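Local coordinates for protein endonuclease V (PDB 3GA2) that probably repairs deaminated DNA as a magnesium-dependent endonuclease, nicking the strand at the second phosphodiester bond 3' to a deoxyinosine and leaving the lesion in place, at residues 93-98 with 126-131; 114-119 with 143-148; 139-144 with 188-193. The protein carries 1 engineered substitution. One frame throughout, in Å; residues are numbered along the deposited sequence.

Contact 1: residues 93-98 with 126-131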
loop_
_atom_site.group_PDB
_atom_site.type_symbol
_atom_site.label_atom_id
_atom_site.label_comp_id
_atom_site.label_asym_id
_atom_site.label_seq_id
_atom_site.Cartn_x
_atom_site.Cartn_y
_atom_site.Cartn_z
ATOM N N PHE A 93 -4.652 -10.088 -4.571
ATOM C CA PHE A 93 -4.112 -11.356 -5.053
ATOM C C PHE A 93 -3.488 -11.243 -6.439
ATOM O O PHE A 93 -2.477 -11.886 -6.722
ATOM C CB PHE A 93 -5.188 -12.448 -5.063
ATOM C CG PHE A 93 -5.593 -12.912 -3.692
ATOM C CD1 PHE A 93 -6.475 -12.162 -2.922
ATOM C CD2 PHE A 93 -5.087 -14.098 -3.167
ATOM C CE1 PHE A 93 -6.849 -12.587 -1.647
ATOM C CE2 PHE A 93 -5.453 -14.530 -1.895
ATOM C CZ PHE A 93 -6.337 -13.774 -1.133
ATOM N N ARG A 94 -4.074 -10.429 -7.309
ATOM C CA ARG A 94 -3.503 -10.288 -8.640
ATOM C C ARG A 94 -2.434 -9.208 -8.720
ATOM O O ARG A 94 -1.949 -8.887 -9.803
ATOM C CB ARG A 94 -4.594 -10.028 -9.683
ATOM C CG ARG A 94 -5.539 -8.889 -9.391
ATOM C CD ARG A 94 -6.464 -8.669 -10.587
ATOM N NE ARG A 94 -7.566 -7.759 -10.285
ATOM C CZ ARG A 94 -8.613 -8.075 -9.530
ATOM N NH1 ARG A 94 -8.710 -9.286 -8.996
ATOM N NH2 ARG A 94 -9.566 -7.178 -9.312
ATOM N N GLU A 95 -2.061 -8.653 -7.570
ATOM C CA GLU A 95 -1.030 -7.620 -7.535
ATOM C C GLU A 95 0.217 -8.145 -6.842
ATOM O O GLU A 95 1.332 -7.821 -7.233
ATOM C CB GLU A 95 -1.530 -6.384 -6.785
ATOM C CG GLU A 95 -2.743 -5.725 -7.396
ATOM C CD GLU A 95 -3.134 -4.460 -6.657
ATOM O OE1 GLU A 95 -3.359 -4.534 -5.432
ATOM O OE2 GLU A 95 -3.218 -3.396 -7.303
ATOM N N LEU A 96 0.012 -8.965 -5.817
ATOM C CA LEU A 96 1.104 -9.528 -5.044
ATOM C C LEU A 96 2.241 -10.125 -5.867
ATOM O O LEU A 96 3.411 -9.853 -5.595
ATOM C CB LEU A 96 0.562 -10.556 -4.055
ATOM C CG LEU A 96 0.333 -10.039 -2.629
ATOM C CD1 LEU A 96 -0.330 -8.674 -2.674
ATOM C CD2 LEU A 96 -0.525 -11.033 -1.847
ATOM N N PRO A 97 1.924 -10.945 -6.882
ATOM C CA PRO A 97 2.995 -11.535 -7.697
ATOM C C PRO A 97 3.980 -10.484 -8.223
ATOM O O PRO A 97 5.194 -10.657 -8.124
ATOM C CB PRO A 97 2.223 -12.249 -8.808
ATOM C CG PRO A 97 0.988 -12.717 -8.072
ATOM C CD PRO A 97 0.610 -11.474 -7.283
ATOM N N LEU A 98 3.459 -9.390 -8.770
ATOM C CA LEU A 98 4.325 -8.328 -9.273
ATOM C C LEU A 98 5.027 -7.605 -8.126
ATOM O O LEU A 98 6.176 -7.183 -8.261
ATOM C CB LEU A 98 3.524 -7.318 -10.100
ATOM C CG LEU A 98 3.135 -7.794 -11.503
ATOM C CD1 LEU A 98 2.218 -6.788 -12.166
ATOM C CD2 LEU A 98 4.399 -7.994 -12.323
HETATM N N MSE A 126 -8.047 -7.021 5.046
HETATM C CA MSE A 126 -7.031 -7.679 4.247
HETATM C C MSE A 126 -6.678 -6.959 2.947
HETATM O O MSE A 126 -6.552 -7.587 1.895
HETATM C CB MSE A 126 -7.473 -9.116 3.972
HETATM C CG MSE A 126 -6.334 -10.110 3.826
HETATM SE SE MSE A 126 -5.080 -10.108 5.320
HETATM C CE MSE A 126 -3.579 -10.812 4.350
ATOM N N GLY A 127 -6.535 -5.637 3.027
ATOM C CA GLY A 127 -6.155 -4.857 1.862
ATOM C C GLY A 127 -4.716 -5.193 1.486
ATOM O O GLY A 127 -3.975 -5.769 2.288
ATOM N N VAL A 128 -4.315 -4.819 0.275
ATOM C CA VAL A 128 -2.975 -5.108 -0.232
ATOM C C VAL A 128 -1.821 -4.749 0.712
ATOM O O VAL A 128 -0.869 -5.522 0.855
ATOM C CB VAL A 128 -2.754 -4.427 -1.627
ATOM C CG1 VAL A 128 -2.740 -2.915 -1.484
ATOM C CG2 VAL A 128 -1.459 -4.928 -2.269
ATOM N N ALA A 129 -1.894 -3.596 1.373
ATOM C CA ALA A 129 -0.814 -3.213 2.281
ATOM C C ALA A 129 -0.639 -4.238 3.407
ATOM O O ALA A 129 0.485 -4.606 3.763
ATOM C CB ALA A 129 -1.078 -1.824 2.871
ATOM N N THR A 130 -1.751 -4.695 3.969
ATOM C CA THR A 130 -1.697 -5.674 5.043
ATOM C C THR A 130 -1.238 -7.030 4.506
ATOM O O THR A 130 -0.327 -7.658 5.050
ATOM C CB THR A 130 -3.082 -5.829 5.719
ATOM O OG1 THR A 130 -3.457 -4.584 6.323
ATOM C CG2 THR A 130 -3.047 -6.918 6.795
ATOM N N HIS A 131 -1.875 -7.462 3.424
ATOM C CA HIS A 131 -1.567 -8.735 2.791
ATOM C C HIS A 131 -0.092 -8.837 2.375
ATOM O O HIS A 131 0.570 -9.837 2.659
ATOM C CB HIS A 131 -2.486 -8.932 1.573
ATOM C CG HIS A 131 -2.596 -10.353 1.115
ATOM N ND1 HIS A 131 -3.572 -10.777 0.234
ATOM C CD2 HIS A 131 -1.853 -11.447 1.405
ATOM C CE1 HIS A 131 -3.422 -12.069 0.004
ATOM N NE2 HIS A 131 -2.386 -12.500 0.702
#
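The packing of two helix N-terminal ends, those of helices 96-105 and 128-136, centres on F93, L96 and H131, which meet in a buried cluster. The imidazole of H131 is gripped in two ways. Methyl CD2 of L96 sits squarely over one of its faces, 3.4 Å from the ring centroid and only 6° off the normal, a CH-pi contact. The CE1 corner of H131 points instead at the face of F93, near the rim, with CE1 3.6 Å from F93 CZ; this T-shaped pair has its planes at 74°. With chi1 at -161° the imidazole extends toward F93 and L96. One turn back, V128 CG2 touches two residues of the other segment, 3.9 Å from L96 CD1 and 3.7 Å from E95 OE1. The other carboxylate oxygen of E95 is hydrogen-bonded to Y49. G127 is the N-cap of helix 128-136, and its O accepts the N-H of H131, which fixes the first turn. Helix 14-25 closes over the cluster, with V20 and Q21 against F93 and L24 against H131, while F17 meets the ring of F93 edge-to-face.

Contact 2: residues 114-119 with 143-148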
loop_
_atom_site.group_PDB
_atom_site.type_symbol
_atom_site.label_atom_id
_atom_site.label_comp_id
_atom_site.label_asym_id
_atom_site.label_seq_id
_atom_site.Cartn_x
_atom_site.Cartn_y
_atom_site.Cartn_z
ATOM N N LEU A 114 5.319 1.796 2.339
ATOM C CA LEU A 114 4.055 2.512 2.252
ATOM C C LEU A 114 3.450 2.181 0.885
ATOM O O LEU A 114 4.097 2.331 -0.149
ATOM C CB LEU A 114 4.256 4.028 2.399
ATOM C CG LEU A 114 4.688 4.569 3.772
ATOM C CD1 LEU A 114 6.202 4.507 3.905
ATOM C CD2 LEU A 114 4.223 6.017 3.914
ATOM N N PHE A 115 2.206 1.726 0.890
ATOM C CA PHE A 115 1.528 1.332 -0.331
ATOM C C PHE A 115 0.471 2.294 -0.825
ATOM O O PHE A 115 -0.272 2.869 -0.032
ATOM C CB PHE A 115 0.845 -0.023 -0.130
ATOM C CG PHE A 115 1.789 -1.171 0.007
ATOM C CD1 PHE A 115 2.522 -1.355 1.173
ATOM C CD2 PHE A 115 1.936 -2.082 -1.033
ATOM C CE1 PHE A 115 3.389 -2.435 1.304
ATOM C CE2 PHE A 115 2.799 -3.168 -0.916
ATOM C CZ PHE A 115 3.529 -3.346 0.256
ATOM N N ASP A 116 0.410 2.464 -2.142
ATOM C CA ASP A 116 -0.628 3.288 -2.729
ATOM C C ASP A 116 -1.814 2.322 -2.760
ATOM O O ASP A 116 -2.088 1.685 -3.782
ATOM C CB ASP A 116 -0.262 3.728 -4.150
ATOM C CG ASP A 116 -1.345 4.589 -4.788
ATOM O OD1 ASP A 116 -1.108 5.168 -5.868
ATOM O OD2 ASP A 116 -2.447 4.685 -4.208
ATOM N N GLY A 117 -2.488 2.202 -1.618
ATOM C CA GLY A 117 -3.629 1.306 -1.482
ATOM C C GLY A 117 -3.989 1.080 -0.013
ATOM O O GLY A 117 -3.252 1.503 0.871
ATOM N N ASN A 118 -5.111 0.416 0.257
ATOM C CA ASN A 118 -5.533 0.153 1.627
ATOM C C ASN A 118 -4.821 -0.998 2.318
ATOM O O ASN A 118 -4.233 -1.875 1.681
ATOM C CB ASN A 118 -7.037 -0.133 1.696
ATOM C CG ASN A 118 -7.880 1.088 1.407
ATOM O OD1 ASN A 118 -7.795 2.096 2.109
ATOM N ND2 ASN A 118 -8.710 1.001 0.371
ATOM N N GLY A 119 -4.908 -0.986 3.645
ATOM C CA GLY A 119 -4.323 -2.034 4.460
ATOM C C GLY A 119 -5.444 -2.576 5.326
ATOM O O GLY A 119 -6.335 -3.268 4.839
ATOM N N ILE A 143 -1.908 3.736 2.258
ATOM C CA ILE A 143 -2.199 5.126 1.903
ATOM C C ILE A 143 -3.159 5.076 0.698
ATOM O O ILE A 143 -2.718 4.916 -0.443
ATOM C CB ILE A 143 -0.918 5.883 1.471
ATOM C CG1 ILE A 143 0.118 5.887 2.601
ATOM C CG2 ILE A 143 -1.275 7.310 1.070
ATOM C CD1 ILE A 143 -0.298 6.693 3.834
ATOM N N ALA A 144 -4.457 5.206 0.951
ATOM C CA ALA A 144 -5.456 5.157 -0.122
ATOM C C ALA A 144 -5.931 6.547 -0.586
ATOM O O ALA A 144 -6.170 7.432 0.234
ATOM C CB ALA A 144 -6.657 4.313 0.329
ATOM N N LYS A 145 -6.085 6.721 -1.899
ATOM C CA LYS A 145 -6.528 7.995 -2.477
ATOM C C LYS A 145 -8.046 8.108 -2.482
ATOM O O LYS A 145 -8.593 9.198 -2.624
ATOM C CB LYS A 145 -6.036 8.134 -3.919
ATOM C CG LYS A 145 -4.533 8.091 -4.108
ATOM C CD LYS A 145 -4.194 7.972 -5.592
ATOM C CE LYS A 145 -2.708 7.790 -5.811
ATOM N NZ LYS A 145 -2.380 7.638 -7.252
ATOM N N THR A 146 -8.727 6.975 -2.354
ATOM C CA THR A 146 -10.184 6.972 -2.355
ATOM C C THR A 146 -10.705 6.208 -1.152
ATOM O O THR A 146 -10.068 5.265 -0.671
ATOM C CB THR A 146 -10.749 6.319 -3.629
ATOM O OG1 THR A 146 -10.383 4.935 -3.660
ATOM C CG2 THR A 146 -10.203 7.013 -4.872
ATOM N N TYR A 147 -11.878 6.613 -0.682
ATOM C CA TYR A 147 -12.488 5.992 0.478
ATOM C C TYR A 147 -13.309 4.754 0.167
ATOM O O TYR A 147 -14.211 4.784 -0.666
ATOM C CB TYR A 147 -13.376 7.002 1.202
ATOM C CG TYR A 147 -14.074 6.431 2.418
ATOM C CD1 TYR A 147 -13.349 6.041 3.544
ATOM C CD2 TYR A 147 -15.465 6.298 2.446
ATOM C CE1 TYR A 147 -13.991 5.537 4.673
ATOM C CE2 TYR A 147 -16.118 5.794 3.567
ATOM C CZ TYR A 147 -15.375 5.418 4.677
ATOM O OH TYR A 147 -16.022 4.935 5.785
ATOM N N LEU A 148 -12.991 3.666 0.859
ATOM C CA LEU A 148 -13.708 2.408 0.704
ATOM C C LEU A 148 -14.780 2.364 1.793
ATOM O O LEU A 148 -14.467 2.157 2.967
ATOM C CB LEU A 148 -12.741 1.236 0.878
ATOM C CG LEU A 148 -13.342 -0.163 0.717
ATOM C CD1 LEU A 148 -13.875 -0.338 -0.698
ATOM C CD2 LEU A 148 -12.275 -1.208 1.015
HETATM O O HOH W 1 -5.137 4.225 -3.540
HETATM O O HOH W 2 -10.132 3.631 1.809
HETATM O O HOH W 3 -9.766 2.406 -1.750
#
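I143 and F115 join neighbouring parallel strands, 140-144 and 113-116, the two strands of a beta-alpha-beta unit whose crossover is helix 128-136. The N-H of I143 goes to F115 O at 2.9 Å, arriving almost in line with the C=O bond (167° at the oxygen). G117 N reaches I143 O at 3.0 Å, but with a bent, weak bond. D116, in between, is the centre of an inverse gamma turn, in which G117 N also makes a weak bond back to F115 O. This aspartate is a predicted magnesium ligand and lies beside D46, the other one. Its chi1 of 180° swings the carboxylate toward K145, and OD1 of D116 forms a salt bridge with K145 NZ at 3.1 Å. The D116 and K145 side chains cross at about a right angle, and the extended lysine carries NZ to a second acid, D223. OD2 is served separately: a water donates to it at 2.8 Å and accepts from the backbone N of K145, so both carboxylate oxygens of D116 are tied to K145. N118 makes the next link through solvent. N118 OD1 accepts a hydrogen bond from a second water, which accepts from L148 N and also donates to T146 O, while ND2 gives a weak bond to a third water. T146 O therefore accepts from two waters, lying 3.0 Å from the oxygen of the second water and 3.1 Å from the oxygen of the third.

Contact 3: residues 139-144 with 188-193; sequences PTIGIA and IFLSCG
Strands 140-144 and 188-193 run antiparallel, their axes at 155° and 4.1 Å apart at closest approach, with G142-S191 and A144-F189 as hydrogen-bonded pairs and I141-C192 and I143-L190 as non-hydrogen-bonded pairs. Each hydrogen-bonded pair exchanges two N-H...O bonds. The straightest runs from A144 N to F189 O, 171° at the hydrogen, and the return bond from F189 N to A144 O measures 2.8 Å. Toward the other end the ladder weakens, and G193 N to T140 O is a bent bond.

On the face of I143 and L190 the side-chain contacts are aliphatic. The first torsion of L190 is near trans (chi1 176°), and its CD1 touches two isoleucines, 3.5 Å from I141 CG2 and 3.6 Å from I143 CD1. I188 adds its own CD1 from two residues earlier in the strand, 3.8 Å from I143 CG2. Helix 198-207 covers this layer, T205 touching I143 and L190, and S201 touching I141.

The face of A144 and F189 differs. Their CB atoms lie 4.1 Å apart, and the phenyl of F189 leads away to F155, which it meets edge-to-face, and to Y147. Next to them S191 OG takes the N-H of G119, passing alongside G142, which has no side chain to obstruct it. At the weaker end T140 OG1 packs 3.2 Å from G193 CA while donating to A129 O, and G193 O is bonded to T130 OG1, so both strands are pinned to helix 128-136.

In the sheet order, the strands up to 140-144 follow the 3-2-1-4-5 pattern of the RNase H-like fold, and strand 188-194 extends that sheet antiparallel beyond its fifth strand.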
loop_
_atom_site.group_PDB
_atom_site.type_symbol
_atom_site.label_atom_id
_atom_site.label_comp_id
_atom_site.label_asym_id
_atom_site.label_seq_id
_atom_site.Cartn_x
_atom_site.Cartn_y
_atom_site.Cartn_z
ATOM N N PRO A 139 7.165 -3.980 8.371
ATOM C CA PRO A 139 5.995 -3.167 8.707
ATOM C C PRO A 139 5.507 -2.492 7.418
ATOM O O PRO A 139 6.320 -2.055 6.595
ATOM C CB PRO A 139 6.559 -2.142 9.688
ATOM C CG PRO A 139 7.680 -2.886 10.359
ATOM C CD PRO A 139 8.321 -3.625 9.212
ATOM N N THR A 140 4.195 -2.414 7.235
ATOM C CA THR A 140 3.642 -1.772 6.052
ATOM C C THR A 140 2.561 -0.780 6.465
ATOM O O THR A 140 1.979 -0.888 7.552
ATOM C CB THR A 140 3.033 -2.791 5.050
ATOM O OG1 THR A 140 1.964 -3.510 5.678
ATOM C CG2 THR A 140 4.099 -3.778 4.572
ATOM N N ILE A 141 2.300 0.186 5.589
ATOM C CA ILE A 141 1.302 1.220 5.830
ATOM C C ILE A 141 0.447 1.391 4.586
ATOM O O ILE A 141 0.949 1.329 3.462
ATOM C CB ILE A 141 1.967 2.581 6.160
ATOM C CG1 ILE A 141 2.778 2.470 7.456
ATOM C CG2 ILE A 141 0.893 3.672 6.299
ATOM C CD1 ILE A 141 3.680 3.682 7.723
ATOM N N GLY A 142 -0.846 1.599 4.792
ATOM C CA GLY A 142 -1.753 1.788 3.680
ATOM C C GLY A 142 -2.088 3.254 3.484
ATOM O O GLY A 142 -2.488 3.939 4.422
ATOM N N ILE A 143 -1.908 3.736 2.258
ATOM C CA ILE A 143 -2.199 5.126 1.903
ATOM C C ILE A 143 -3.159 5.076 0.698
ATOM O O ILE A 143 -2.718 4.916 -0.443
ATOM C CB ILE A 143 -0.918 5.883 1.471
ATOM C CG1 ILE A 143 0.118 5.887 2.601
ATOM C CG2 ILE A 143 -1.275 7.310 1.070
ATOM C CD1 ILE A 143 -0.298 6.693 3.834
ATOM N N ALA A 144 -4.457 5.206 0.951
ATOM C CA ALA A 144 -5.456 5.157 -0.122
ATOM C C ALA A 144 -5.931 6.547 -0.586
ATOM O O ALA A 144 -6.170 7.432 0.234
ATOM C CB ALA A 144 -6.657 4.313 0.329
ATOM N N ILE A 188 -6.388 11.846 2.380
ATOM C CA ILE A 188 -6.060 10.483 2.005
ATOM C C ILE A 188 -6.610 9.596 3.112
ATOM O O ILE A 188 -7.004 10.083 4.173
ATOM C CB ILE A 188 -4.543 10.258 1.880
ATOM C CG1 ILE A 188 -3.840 10.683 3.170
ATOM C CG2 ILE A 188 -4.007 11.010 0.666
ATOM C CD1 ILE A 188 -2.470 10.081 3.330
ATOM N N PHE A 189 -6.643 8.294 2.860
ATOM C CA PHE A 189 -7.159 7.365 3.841
ATOM C C PHE A 189 -6.086 6.419 4.317
ATOM O O PHE A 189 -5.611 5.560 3.589
ATOM C CB PHE A 189 -8.367 6.650 3.251
ATOM C CG PHE A 189 -9.423 7.602 2.817
ATOM C CD1 PHE A 189 -9.465 8.061 1.501
ATOM C CD2 PHE A 189 -10.290 8.157 3.751
ATOM C CE1 PHE A 189 -10.350 9.065 1.126
ATOM C CE2 PHE A 189 -11.179 9.164 3.386
ATOM C CZ PHE A 189 -11.207 9.622 2.070
ATOM N N LEU A 190 -5.720 6.620 5.575
ATOM C CA LEU A 190 -4.662 5.889 6.233
ATOM C C LEU A 190 -5.100 4.697 7.045
ATOM O O LEU A 190 -6.076 4.765 7.795
ATOM C CB LEU A 190 -3.907 6.845 7.156
ATOM C CG LEU A 190 -2.797 6.246 8.033
ATOM C CD1 LEU A 190 -1.542 6.077 7.189
ATOM C CD2 LEU A 190 -2.498 7.175 9.220
ATOM N N SER A 191 -4.361 3.608 6.901
ATOM C CA SER A 191 -4.631 2.409 7.675
ATOM C C SER A 191 -3.315 1.706 7.909
ATOM O O SER A 191 -2.376 1.832 7.119
ATOM C CB SER A 191 -5.599 1.468 6.945
ATOM O OG SER A 191 -5.039 0.948 5.758
ATOM N N CYS A 192 -3.232 0.986 9.017
ATOM C CA CYS A 192 -2.029 0.234 9.294
ATOM C C CYS A 192 -2.020 -0.834 8.223
ATOM O O CYS A 192 -3.065 -1.178 7.671
ATOM C CB CYS A 192 -2.111 -0.480 10.644
ATOM S SG CYS A 192 -2.046 0.570 12.086
ATOM N N GLY A 193 -0.834 -1.335 7.916
ATOM C CA GLY A 193 -0.718 -2.423 6.968
ATOM C C GLY A 193 -0.668 -3.604 7.921
ATOM O O GLY A 193 -1.691 -4.226 8.204
#

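Contacts 2 and 3 lie side by side, their centres about 6 Å apart, sharing strand 140-144 and the residues I143 and A144; contact 1 is about 12 to 13 Å from the centre of each. Contacts 2 and 3 link three strands adjacent in the sheet, 113-116, 140-144 and 188-194, whereas contact 1 lies among helices. Along the chain the segments of contacts 1 and 2 alternate, and contact 1 closes before contact 3 opens. Helix 128-136 unites them: its start packs in contact 1, A129 N probably bonds N118 O of contact 2, and T130 OG1 probably bonds G193 O of contact 3. D116, one of two predicted magnesium ligands, belongs to contact 2, so part of the predicted site is built on this framework.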